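Local atomic coordinates of Exo-arabinanase (Penicillium chrysogenum, PDB entry 3A72), a protein that hydrolyses alpha-1,5-linked L-arabinan as an exo-acting glycosyl hydrolase and is captured here in complex with arabinobiose. Residues A[72-77]-A[115-120]; A[83-88]-A[100-105]; A[52-57]-A[66-71]. All coordinates share one frame; numbering follows the deposited sequence.

Interaction 1 of 3, residues A[72-77]-A[115-120]; sequences DTVNGY and DIVLYA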
loop_
_atom_site.group_PDB
_atom_site.type_symbol
_atom_site.label_atom_id
_atom_site.label_comp_id
_atom_site.label_asym_id
_atom_site.label_seq_id
_atom_site.Cartn_x
_atom_site.Cartn_y
_atom_site.Cartn_z
ATOM N N ASP A 72 13.552 0.774 -14.479
ATOM C CA ASP A 72 12.614 1.375 -15.423
ATOM C C ASP A 72 13.063 1.127 -16.844
ATOM O O ASP A 72 13.624 1.988 -17.536
ATOM C CB ASP A 72 12.484 2.863 -15.162
ATOM C CG ASP A 72 11.347 3.492 -15.988
ATOM O OD1 ASP A 72 10.737 2.782 -16.825
ATOM O OD2 ASP A 72 11.106 4.709 -15.771
ATOM N N THR A 73 12.836 -0.108 -17.314
ATOM C CA THR A 73 13.180 -0.504 -18.652
ATOM C C THR A 73 12.204 0.038 -19.698
ATOM O O THR A 73 12.527 0.068 -20.877
ATOM C CB THR A 73 13.238 -2.048 -18.773
ATOM O OG1 THR A 73 11.958 -2.556 -18.443
ATOM C CG2 THR A 73 14.313 -2.606 -17.871
ATOM N N VAL A 74 10.995 0.453 -19.265
ATOM C CA VAL A 74 9.994 0.893 -20.228
ATOM C C VAL A 74 10.210 2.372 -20.599
ATOM O O VAL A 74 10.141 2.695 -21.830
ATOM C CB VAL A 74 8.600 0.584 -19.728
ATOM C CG1 VAL A 74 8.260 1.209 -18.402
ATOM C CG2 VAL A 74 7.624 0.985 -20.837
ATOM N N ASN A 75 10.447 3.251 -19.644
ATOM C CA ASN A 75 10.609 4.659 -19.913
ATOM C C ASN A 75 12.008 5.203 -19.705
ATOM O O ASN A 75 12.367 6.236 -20.254
ATOM C CB ASN A 75 9.686 5.480 -19.011
ATOM C CG ASN A 75 8.213 5.235 -19.261
ATOM O OD1 ASN A 75 7.771 4.992 -20.388
ATOM N ND2 ASN A 75 7.432 5.337 -18.193
ATOM N N GLY A 76 12.795 4.585 -18.842
ATOM C CA GLY A 76 14.076 5.082 -18.486
ATOM C C GLY A 76 14.055 6.279 -17.546
ATOM O O GLY A 76 15.089 6.907 -17.349
ATOM N N TYR A 77 12.923 6.610 -16.993
ATOM C CA TYR A 77 12.739 7.762 -16.110
ATOM C C TYR A 77 13.231 7.471 -14.707
ATOM O O TYR A 77 13.824 8.340 -14.025
ATOM C CB TYR A 77 11.291 8.205 -16.019
ATOM C CG TYR A 77 10.588 8.571 -17.310
ATOM C CD1 TYR A 77 11.278 8.899 -18.472
ATOM C CD2 TYR A 77 9.203 8.553 -17.392
ATOM C CE1 TYR A 77 10.599 9.215 -19.639
ATOM C CE2 TYR A 77 8.515 8.849 -18.530
ATOM C CZ TYR A 77 9.203 9.170 -19.650
ATOM O OH TYR A 77 8.477 9.453 -20.805
ATOM N N ASP A 115 3.451 7.615 -14.117
ATOM C CA ASP A 115 3.081 6.500 -14.965
ATOM C C ASP A 115 3.143 5.233 -14.127
ATOM O O ASP A 115 4.239 4.720 -13.830
ATOM C CB ASP A 115 4.002 6.417 -16.162
ATOM C CG ASP A 115 3.710 5.363 -17.147
ATOM O OD1 ASP A 115 2.734 4.620 -17.064
ATOM O OD2 ASP A 115 4.515 5.258 -18.152
ATOM N N ILE A 116 1.986 4.739 -13.722
ATOM C CA ILE A 116 1.897 3.490 -12.956
ATOM C C ILE A 116 2.057 2.359 -13.940
ATOM O O ILE A 116 1.191 2.163 -14.828
ATOM C CB ILE A 116 0.592 3.390 -12.166
ATOM C CG1 ILE A 116 0.476 4.511 -11.157
ATOM C CG2 ILE A 116 0.502 2.025 -11.512
ATOM C CD1 ILE A 116 -0.905 4.621 -10.524
ATOM N N VAL A 117 3.155 1.638 -13.793
ATOM C CA VAL A 117 3.556 0.524 -14.661
ATOM C C VAL A 117 3.516 -0.779 -13.866
ATOM O O VAL A 117 3.600 -0.790 -12.636
ATOM C CB VAL A 117 4.923 0.782 -15.270
ATOM C CG1 VAL A 117 4.872 1.969 -16.238
ATOM C CG2 VAL A 117 6.031 0.927 -14.240
ATOM N N LEU A 118 3.387 -1.868 -14.601
ATOM C CA LEU A 118 3.277 -3.216 -14.085
ATOM C C LEU A 118 4.418 -4.082 -14.629
ATOM O O LEU A 118 4.556 -4.205 -15.848
ATOM C CB LEU A 118 1.903 -3.848 -14.441
ATOM C CG LEU A 118 1.617 -5.174 -13.773
ATOM C CD1 LEU A 118 1.410 -5.028 -12.305
ATOM C CD2 LEU A 118 0.416 -5.822 -14.455
ATOM N N TYR A 119 5.185 -4.677 -13.725
ATOM C CA TYR A 119 6.253 -5.628 -13.979
ATOM C C TYR A 119 5.858 -6.978 -13.378
ATOM O O TYR A 119 5.136 -7.079 -12.394
ATOM C CB TYR A 119 7.585 -5.138 -13.333
ATOM C CG TYR A 119 8.277 -4.134 -14.233
ATOM C CD1 TYR A 119 9.355 -4.504 -15.001
ATOM C CD2 TYR A 119 7.843 -2.817 -14.351
ATOM C CE1 TYR A 119 9.997 -3.616 -15.833
ATOM C CE2 TYR A 119 8.436 -1.914 -15.202
ATOM C CZ TYR A 119 9.523 -2.312 -15.947
ATOM O OH TYR A 119 10.068 -1.381 -16.822
ATOM N N ALA A 120 6.377 -8.060 -13.982
ATOM C CA ALA A 120 6.097 -9.415 -13.515
ATOM C C ALA A 120 7.385 -10.211 -13.420
ATOM O O ALA A 120 8.318 -10.082 -14.242
ATOM C CB ALA A 120 5.155 -10.122 -14.447
#

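Interaction 2 of 3, residues A[83-88]-A[100-105]; sequences PFLYSL and LLLAGS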
loop_
_atom_site.group_PDB
_atom_site.type_symbol
_atom_site.label_atom_id
_atom_site.label_comp_id
_atom_site.label_asym_id
_atom_site.label_seq_id
_atom_site.Cartn_x
_atom_site.Cartn_y
_atom_site.Cartn_z
ATOM N N PRO A 83 5.729 1.853 -4.911
ATOM C CA PRO A 83 5.701 0.460 -5.360
ATOM C C PRO A 83 4.579 -0.292 -4.675
ATOM O O PRO A 83 3.990 0.122 -3.662
ATOM C CB PRO A 83 7.062 -0.079 -4.895
ATOM C CG PRO A 83 7.351 0.713 -3.644
ATOM C CD PRO A 83 6.831 2.106 -3.990
ATOM N N PHE A 84 4.289 -1.477 -5.196
ATOM C CA PHE A 84 3.332 -2.419 -4.604
ATOM C C PHE A 84 3.658 -3.792 -5.126
ATOM O O PHE A 84 3.677 -4.006 -6.345
ATOM C CB PHE A 84 1.857 -2.067 -4.955
ATOM C CG PHE A 84 0.917 -2.884 -4.121
ATOM C CD1 PHE A 84 0.662 -2.522 -2.831
ATOM C CD2 PHE A 84 0.346 -4.055 -4.577
ATOM C CE1 PHE A 84 -0.112 -3.252 -1.985
ATOM C CE2 PHE A 84 -0.453 -4.815 -3.752
ATOM C CZ PHE A 84 -0.698 -4.428 -2.460
ATOM N N LEU A 85 3.908 -4.761 -4.240
ATOM C CA LEU A 85 4.160 -6.154 -4.569
ATOM C C LEU A 85 2.897 -6.982 -4.438
ATOM O O LEU A 85 2.162 -6.821 -3.454
ATOM C CB LEU A 85 5.251 -6.738 -3.693
ATOM C CG LEU A 85 6.658 -6.266 -4.000
ATOM C CD1 LEU A 85 7.570 -6.620 -2.828
ATOM C CD2 LEU A 85 7.171 -6.930 -5.276
ATOM N N TYR A 86 2.675 -7.915 -5.379
ATOM C CA TYR A 86 1.479 -8.758 -5.285
ATOM C C TYR A 86 1.717 -10.125 -5.944
ATOM O O TYR A 86 1.961 -10.196 -7.154
ATOM C CB TYR A 86 0.302 -8.106 -5.990
ATOM C CG TYR A 86 -1.016 -8.774 -5.748
ATOM C CD1 TYR A 86 -1.483 -9.041 -4.461
ATOM C CD2 TYR A 86 -1.842 -9.163 -6.797
ATOM C CE1 TYR A 86 -2.688 -9.658 -4.228
ATOM C CE2 TYR A 86 -3.087 -9.772 -6.581
ATOM C CZ TYR A 86 -3.487 -10.005 -5.310
ATOM O OH TYR A 86 -4.743 -10.600 -5.116
ATOM N N SER A 87 1.665 -11.167 -5.152
ATOM C CA SER A 87 1.737 -12.559 -5.646
ATOM C C SER A 87 0.342 -12.950 -6.084
ATOM O O SER A 87 -0.592 -12.964 -5.270
ATOM C CB SER A 87 2.275 -13.459 -4.547
ATOM O OG SER A 87 2.331 -14.801 -4.968
ATOM N N LEU A 88 0.135 -13.246 -7.380
ATOM C CA LEU A 88 -1.203 -13.585 -7.844
ATOM C C LEU A 88 -1.721 -14.812 -7.119
ATOM O O LEU A 88 -1.093 -15.863 -7.168
ATOM C CB LEU A 88 -1.216 -13.909 -9.353
ATOM C CG LEU A 88 -1.145 -12.704 -10.311
ATOM C CD1 LEU A 88 -1.274 -13.235 -11.706
ATOM C CD2 LEU A 88 -2.257 -11.703 -10.020
ATOM N N LEU A 100 4.594 -13.096 -9.621
ATOM C CA LEU A 100 4.838 -12.019 -8.706
ATOM C C LEU A 100 4.819 -10.708 -9.468
ATOM O O LEU A 100 5.590 -10.545 -10.420
ATOM C CB LEU A 100 6.154 -12.210 -7.982
ATOM C CG LEU A 100 6.521 -11.078 -7.001
ATOM C CD1 LEU A 100 5.569 -10.979 -5.816
ATOM C CD2 LEU A 100 7.960 -11.290 -6.531
ATOM N N LEU A 101 3.953 -9.798 -9.081
ATOM C CA LEU A 101 3.796 -8.521 -9.737
ATOM C C LEU A 101 4.376 -7.393 -8.882
ATOM O O LEU A 101 4.327 -7.426 -7.652
ATOM C CB LEU A 101 2.334 -8.220 -10.018
ATOM C CG LEU A 101 1.611 -9.281 -10.839
ATOM C CD1 LEU A 101 0.136 -8.951 -10.973
ATOM C CD2 LEU A 101 2.269 -9.411 -12.220
ATOM N N LEU A 102 4.870 -6.385 -9.572
ATOM C CA LEU A 102 5.187 -5.097 -8.960
ATOM C C LEU A 102 4.485 -4.032 -9.790
ATOM O O LEU A 102 4.713 -3.961 -11.025
ATOM C CB LEU A 102 6.683 -4.804 -8.842
ATOM C CG LEU A 102 6.991 -3.441 -8.213
ATOM C CD1 LEU A 102 8.199 -3.465 -7.332
ATOM C CD2 LEU A 102 7.160 -2.344 -9.259
ATOM N N ALA A 103 3.673 -3.204 -9.151
ATOM C CA ALA A 103 3.200 -1.968 -9.744
ATOM C C ALA A 103 3.943 -0.817 -9.085
ATOM O O ALA A 103 4.284 -0.878 -7.904
ATOM C CB ALA A 103 1.718 -1.795 -9.585
ATOM N N GLY A 104 4.168 0.279 -9.798
ATOM C CA GLY A 104 4.784 1.431 -9.208
ATOM C C GLY A 104 4.900 2.543 -10.210
ATOM O O GLY A 104 4.599 2.316 -11.408
ATOM N N SER A 105 5.315 3.735 -9.788
ATOM C CA SER A 105 5.240 4.888 -10.650
ATOM C C SER A 105 6.603 5.277 -11.199
ATOM O O SER A 105 7.552 5.594 -10.463
ATOM C CB SER A 105 4.593 6.042 -9.901
ATOM O OG SER A 105 4.296 7.076 -10.825
#

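Interaction 3 of 3, residues A[52-57]-A[66-71]; sequences FPIYRS and EISRVH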
loop_
_atom_site.group_PDB
_atom_site.type_symbol
_atom_site.label_atom_id
_atom_site.label_comp_id
_atom_site.label_asym_id
_atom_site.label_seq_id
_atom_site.Cartn_x
_atom_site.Cartn_y
_atom_site.Cartn_z
ATOM N N PHE A 52 13.406 0.052 -7.866
ATOM C CA PHE A 52 12.853 -0.543 -6.650
ATOM C C PHE A 52 13.661 -1.781 -6.239
ATOM O O PHE A 52 13.690 -2.754 -6.977
ATOM C CB PHE A 52 11.402 -0.915 -6.807
ATOM C CG PHE A 52 10.455 0.243 -7.033
ATOM C CD1 PHE A 52 10.482 1.379 -6.217
ATOM C CD2 PHE A 52 9.513 0.184 -8.051
ATOM C CE1 PHE A 52 9.586 2.425 -6.447
ATOM C CE2 PHE A 52 8.612 1.203 -8.252
ATOM C CZ PHE A 52 8.659 2.328 -7.448
ATOM N N PRO A 53 14.322 -1.743 -5.087
ATOM C CA PRO A 53 15.082 -2.908 -4.619
ATOM C C PRO A 53 14.122 -3.960 -4.090
ATOM O O PRO A 53 13.098 -3.629 -3.549
ATOM C CB PRO A 53 15.944 -2.357 -3.497
ATOM C CG PRO A 53 15.183 -1.187 -2.987
ATOM C CD PRO A 53 14.427 -0.604 -4.159
ATOM N N ILE A 54 14.539 -5.230 -4.227
ATOM C CA ILE A 54 13.742 -6.352 -3.710
ATOM C C ILE A 54 14.605 -7.089 -2.721
ATOM O O ILE A 54 15.627 -7.685 -3.116
ATOM C CB ILE A 54 13.265 -7.259 -4.835
ATOM C CG1 ILE A 54 12.502 -6.544 -5.927
ATOM C CG2 ILE A 54 12.446 -8.418 -4.269
ATOM C CD1 ILE A 54 11.207 -5.919 -5.505
ATOM N N TYR A 55 14.239 -7.047 -1.440
ATOM C CA TYR A 55 14.957 -7.725 -0.367
ATOM C C TYR A 55 14.112 -8.881 0.110
ATOM O O TYR A 55 12.901 -8.781 0.248
ATOM C CB TYR A 55 15.263 -6.780 0.785
ATOM C CG TYR A 55 16.512 -5.921 0.611
ATOM C CD1 TYR A 55 16.714 -5.144 -0.512
ATOM C CD2 TYR A 55 17.448 -5.842 1.622
ATOM C CE1 TYR A 55 17.812 -4.364 -0.637
ATOM C CE2 TYR A 55 18.574 -5.043 1.504
ATOM C CZ TYR A 55 18.769 -4.299 0.371
ATOM O OH TYR A 55 19.894 -3.541 0.275
ATOM N N ARG A 56 14.762 -10.012 0.416
ATOM C CA ARG A 56 14.091 -11.232 0.849
ATOM C C ARG A 56 14.541 -11.651 2.233
ATOM O O ARG A 56 15.717 -11.511 2.580
ATOM C CB ARG A 56 14.431 -12.382 -0.106
ATOM C CG ARG A 56 13.791 -13.710 0.267
ATOM C CD ARG A 56 13.859 -14.696 -0.866
ATOM N NE ARG A 56 15.223 -15.107 -1.164
ATOM C CZ ARG A 56 15.619 -15.710 -2.260
ATOM N NH1 ARG A 56 14.760 -15.924 -3.227
ATOM N NH2 ARG A 56 16.920 -16.075 -2.341
ATOM N N SER A 57 13.612 -12.199 2.998
ATOM C CA SER A 57 13.903 -12.920 4.235
ATOM C C SER A 57 13.359 -14.316 4.139
ATOM O O SER A 57 12.167 -14.505 3.824
ATOM C CB SER A 57 13.311 -12.204 5.459
ATOM O OG SER A 57 13.539 -12.999 6.628
ATOM N N GLU A 66 19.341 -8.461 -0.363
ATOM C CA GLU A 66 18.862 -8.041 -1.684
ATOM C C GLU A 66 18.944 -9.198 -2.665
ATOM O O GLU A 66 20.000 -9.861 -2.773
ATOM C CB GLU A 66 19.719 -6.843 -2.144
ATOM C CG GLU A 66 19.138 -6.211 -3.438
ATOM C CD GLU A 66 19.753 -4.882 -3.795
ATOM O OE1 GLU A 66 20.957 -4.772 -3.701
ATOM O OE2 GLU A 66 19.106 -3.890 -4.186
ATOM N N ILE A 67 17.868 -9.424 -3.402
ATOM C CA ILE A 67 17.844 -10.455 -4.415
ATOM C C ILE A 67 17.725 -9.934 -5.843
ATOM O O ILE A 67 18.151 -10.612 -6.764
ATOM C CB ILE A 67 16.771 -11.519 -4.146
ATOM C CG1 ILE A 67 15.334 -11.011 -4.149
ATOM C CG2 ILE A 67 17.058 -12.229 -2.826
ATOM C CD1 ILE A 67 14.285 -12.123 -4.272
ATOM N N SER A 68 17.159 -8.753 -6.043
ATOM C CA SER A 68 16.981 -8.186 -7.402
ATOM C C SER A 68 16.628 -6.710 -7.228
ATOM O O SER A 68 16.405 -6.209 -6.117
ATOM C CB SER A 68 15.930 -8.913 -8.182
ATOM O OG SER A 68 14.645 -8.717 -7.574
ATOM N N ARG A 69 16.585 -6.045 -8.377
ATOM C CA ARG A 69 16.110 -4.672 -8.503
ATOM C C ARG A 69 15.196 -4.552 -9.704
ATOM O O ARG A 69 15.484 -5.178 -10.746
ATOM C CB ARG A 69 17.310 -3.701 -8.650
ATOM C CG ARG A 69 18.205 -3.684 -7.447
ATOM C CD ARG A 69 19.495 -2.926 -7.757
ATOM N NE ARG A 69 20.313 -2.949 -6.580
ATOM C CZ ARG A 69 21.483 -2.383 -6.417
ATOM N NH1 ARG A 69 21.964 -1.670 -7.417
ATOM N NH2 ARG A 69 22.122 -2.497 -5.278
ATOM N N VAL A 70 14.119 -3.796 -9.562
ATOM C CA VAL A 70 13.211 -3.548 -10.689
ATOM C C VAL A 70 13.589 -2.186 -11.256
ATOM O O VAL A 70 13.429 -1.149 -10.595
ATOM C CB VAL A 70 11.750 -3.631 -10.294
ATOM C CG1 VAL A 70 10.895 -3.666 -11.577
ATOM C CG2 VAL A 70 11.469 -4.889 -9.430
ATOM N N HIS A 71 14.121 -2.203 -12.493
ATOM C CA HIS A 71 14.547 -0.995 -13.170
ATOM C C HIS A 71 13.488 -0.549 -14.188
ATOM O O HIS A 71 12.684 -1.334 -14.694
ATOM C CB HIS A 71 15.848 -1.249 -13.919
ATOM C CG HIS A 71 16.984 -1.608 -13.069
ATOM N ND1 HIS A 71 17.823 -0.723 -12.470
ATOM C CD2 HIS A 71 17.427 -2.832 -12.722
ATOM C CE1 HIS A 71 18.752 -1.423 -11.761
ATOM N NE2 HIS A 71 18.538 -2.672 -11.910
#

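Interaction 1 of 3, residues A[72-77]-A[115-120]
Asn75 meets Asp115 at one end of this contact and Thr73 meets Tyr119 at the other, joining the 72-77 loop to strand 115-120. Asn75 can be followed atom by atom. Its CB rests 3.4 Å above the plane of the Tyr77 ring, over the ring centre. With CG beside the backbone N (chi1 -64°), the amide is aimed at the strand. There Asn75 ND2 donates to Asp115 OD2 over 2.9 Å along a nearly straight path of 168°, although the exact place of OD2 is less certain; Asn75 ND2 is also bonded to Ser106 OG. The enzyme has six four-stranded antiparallel sheets, the blades of a sialidase-like beta-propeller, and the loop crosses from one blade to the next. At the other end Tyr119 OH meets Thr73 OG1 in a 2.8 Å hydrogen bond, with the threonine oxygen at the edge of the ring and in its plane. Thr73 N lies 3.1 Å and Val74 N 3.2 Å from the same Tyr119 OH. Between these polar ends Val74 CG1 packs 4.1 Å from Val117 CG1. An Asx motif shapes the loop: Asp72 OD1 accepts from Asn75 N over 2.9 Å, from above the carboxylate plane, while Asp72 OD2 is held by Ser106 OG and Gly78 N.

Interaction 2 of 3, residues A[83-88]-A[100-105]
The first two strands of one propeller blade, 82-87 and 100-106, pair as neighbouring antiparallel strands close to the sugar pocket, the side chain of Pro83 lying about 7 Å from a bound arabinofuranose. Two hydrogen-bonded pairs fix the register. Ala103 N donates to Phe84 O over 2.9 Å, while the return bond from Phe84 N to Ala103 O is weak, bent to 122°. Tyr86 and Leu101 exchange a sounder pair, Leu101 N reaching Tyr86 O at 2.8 Å. On the face carrying Leu85, Leu100 and Leu102, CD2 of Leu85 lies 4.2 Å from Leu102 CD1 and also 3.7 Å from Leu101 O. Leu85 CG stands beside its own backbone N (chi1 -73°), which swings that methyl toward the neighbouring strand. Past the end of the first strand, Leu88 CD2 crosses to Leu101 CD1 at 3.8 Å. The opposite face turns Phe84, Tyr86 and Ala103 toward strand 149-157 of the next blade, where Phe84 meets the ring of Phe153 and Tyr86 OH bonds to Ala156 N. Three sound backbone bonds and one weak one engage main-chain polar atoms in a buried setting, while the mostly apolar side chains on both faces pack against the adjoining blades.

Interaction 3 of 3, residues A[52-57]-A[66-71]
Ile54 O is gripped by two successive backbone N-H groups: Ile67 N at 2.9 Å, nearly straight at 173°, and Ser68 N in a weak bond at 3.5 Å. With two residues of one strand set opposite a single one of the other, the outer hairpin of this propeller blade contains a classic beta bulge; the turn beyond it, with Ser57, Asp59, Gly61, Thr63 and Trp64, matches the Asp-box sequence of sialidases. Away from the bulge the pairing is regular, with Val70 N donating to Phe52 O over 2.8 Å. On the face of Tyr55 and Glu66, Glu66 CB lies over the tyrosine ring in a CH-pi contact, 3.8 Å from the centroid and displaced toward the rim. The rest of the glutamate runs out extended, and Arg69 grips its carboxylate side-on, Arg69 NE to Glu66 OE2 at 2.8 Å and Arg69 NH2 to Glu66 OE1 at 3.0 Å. The salt bridge joins the residues that flank Ile67 and Ser68. Ile67 CG2, anti to the carbonyl carbon, lies over one face of the Arg56 guanidinium, offset toward its rim. On the face of Ile54, Ser68 and Val70, Ser68 OG, bonded to Gly125 O and Trp128 NE1, sits 3.4 Å from Ile54 CB.

How the interactions relate
From the N terminus, interaction 3 comes first and closes the short hairpin of strands 52-57 and 65-70, the outer half of one blade. Directly after it the chain enters the 72-77 loop, which opens interaction 1, a loop closed only when strand 114-121 is reached. Interaction 2, the pairing of 83-88 with 100-105, is nested inside that loop. Strand 114-121 of interaction 1 is the sheet neighbour of strand 100-106 of interaction 2, since Tyr119 N and Val117 N probably bond to Leu102 O and Gly104 O. Interaction 3 belongs to the preceding blade and meets this sheet by packing: the Phe52 ring reaches Leu102 and Pro83, and Val70 touches both Leu102 and the Tyr119 ring.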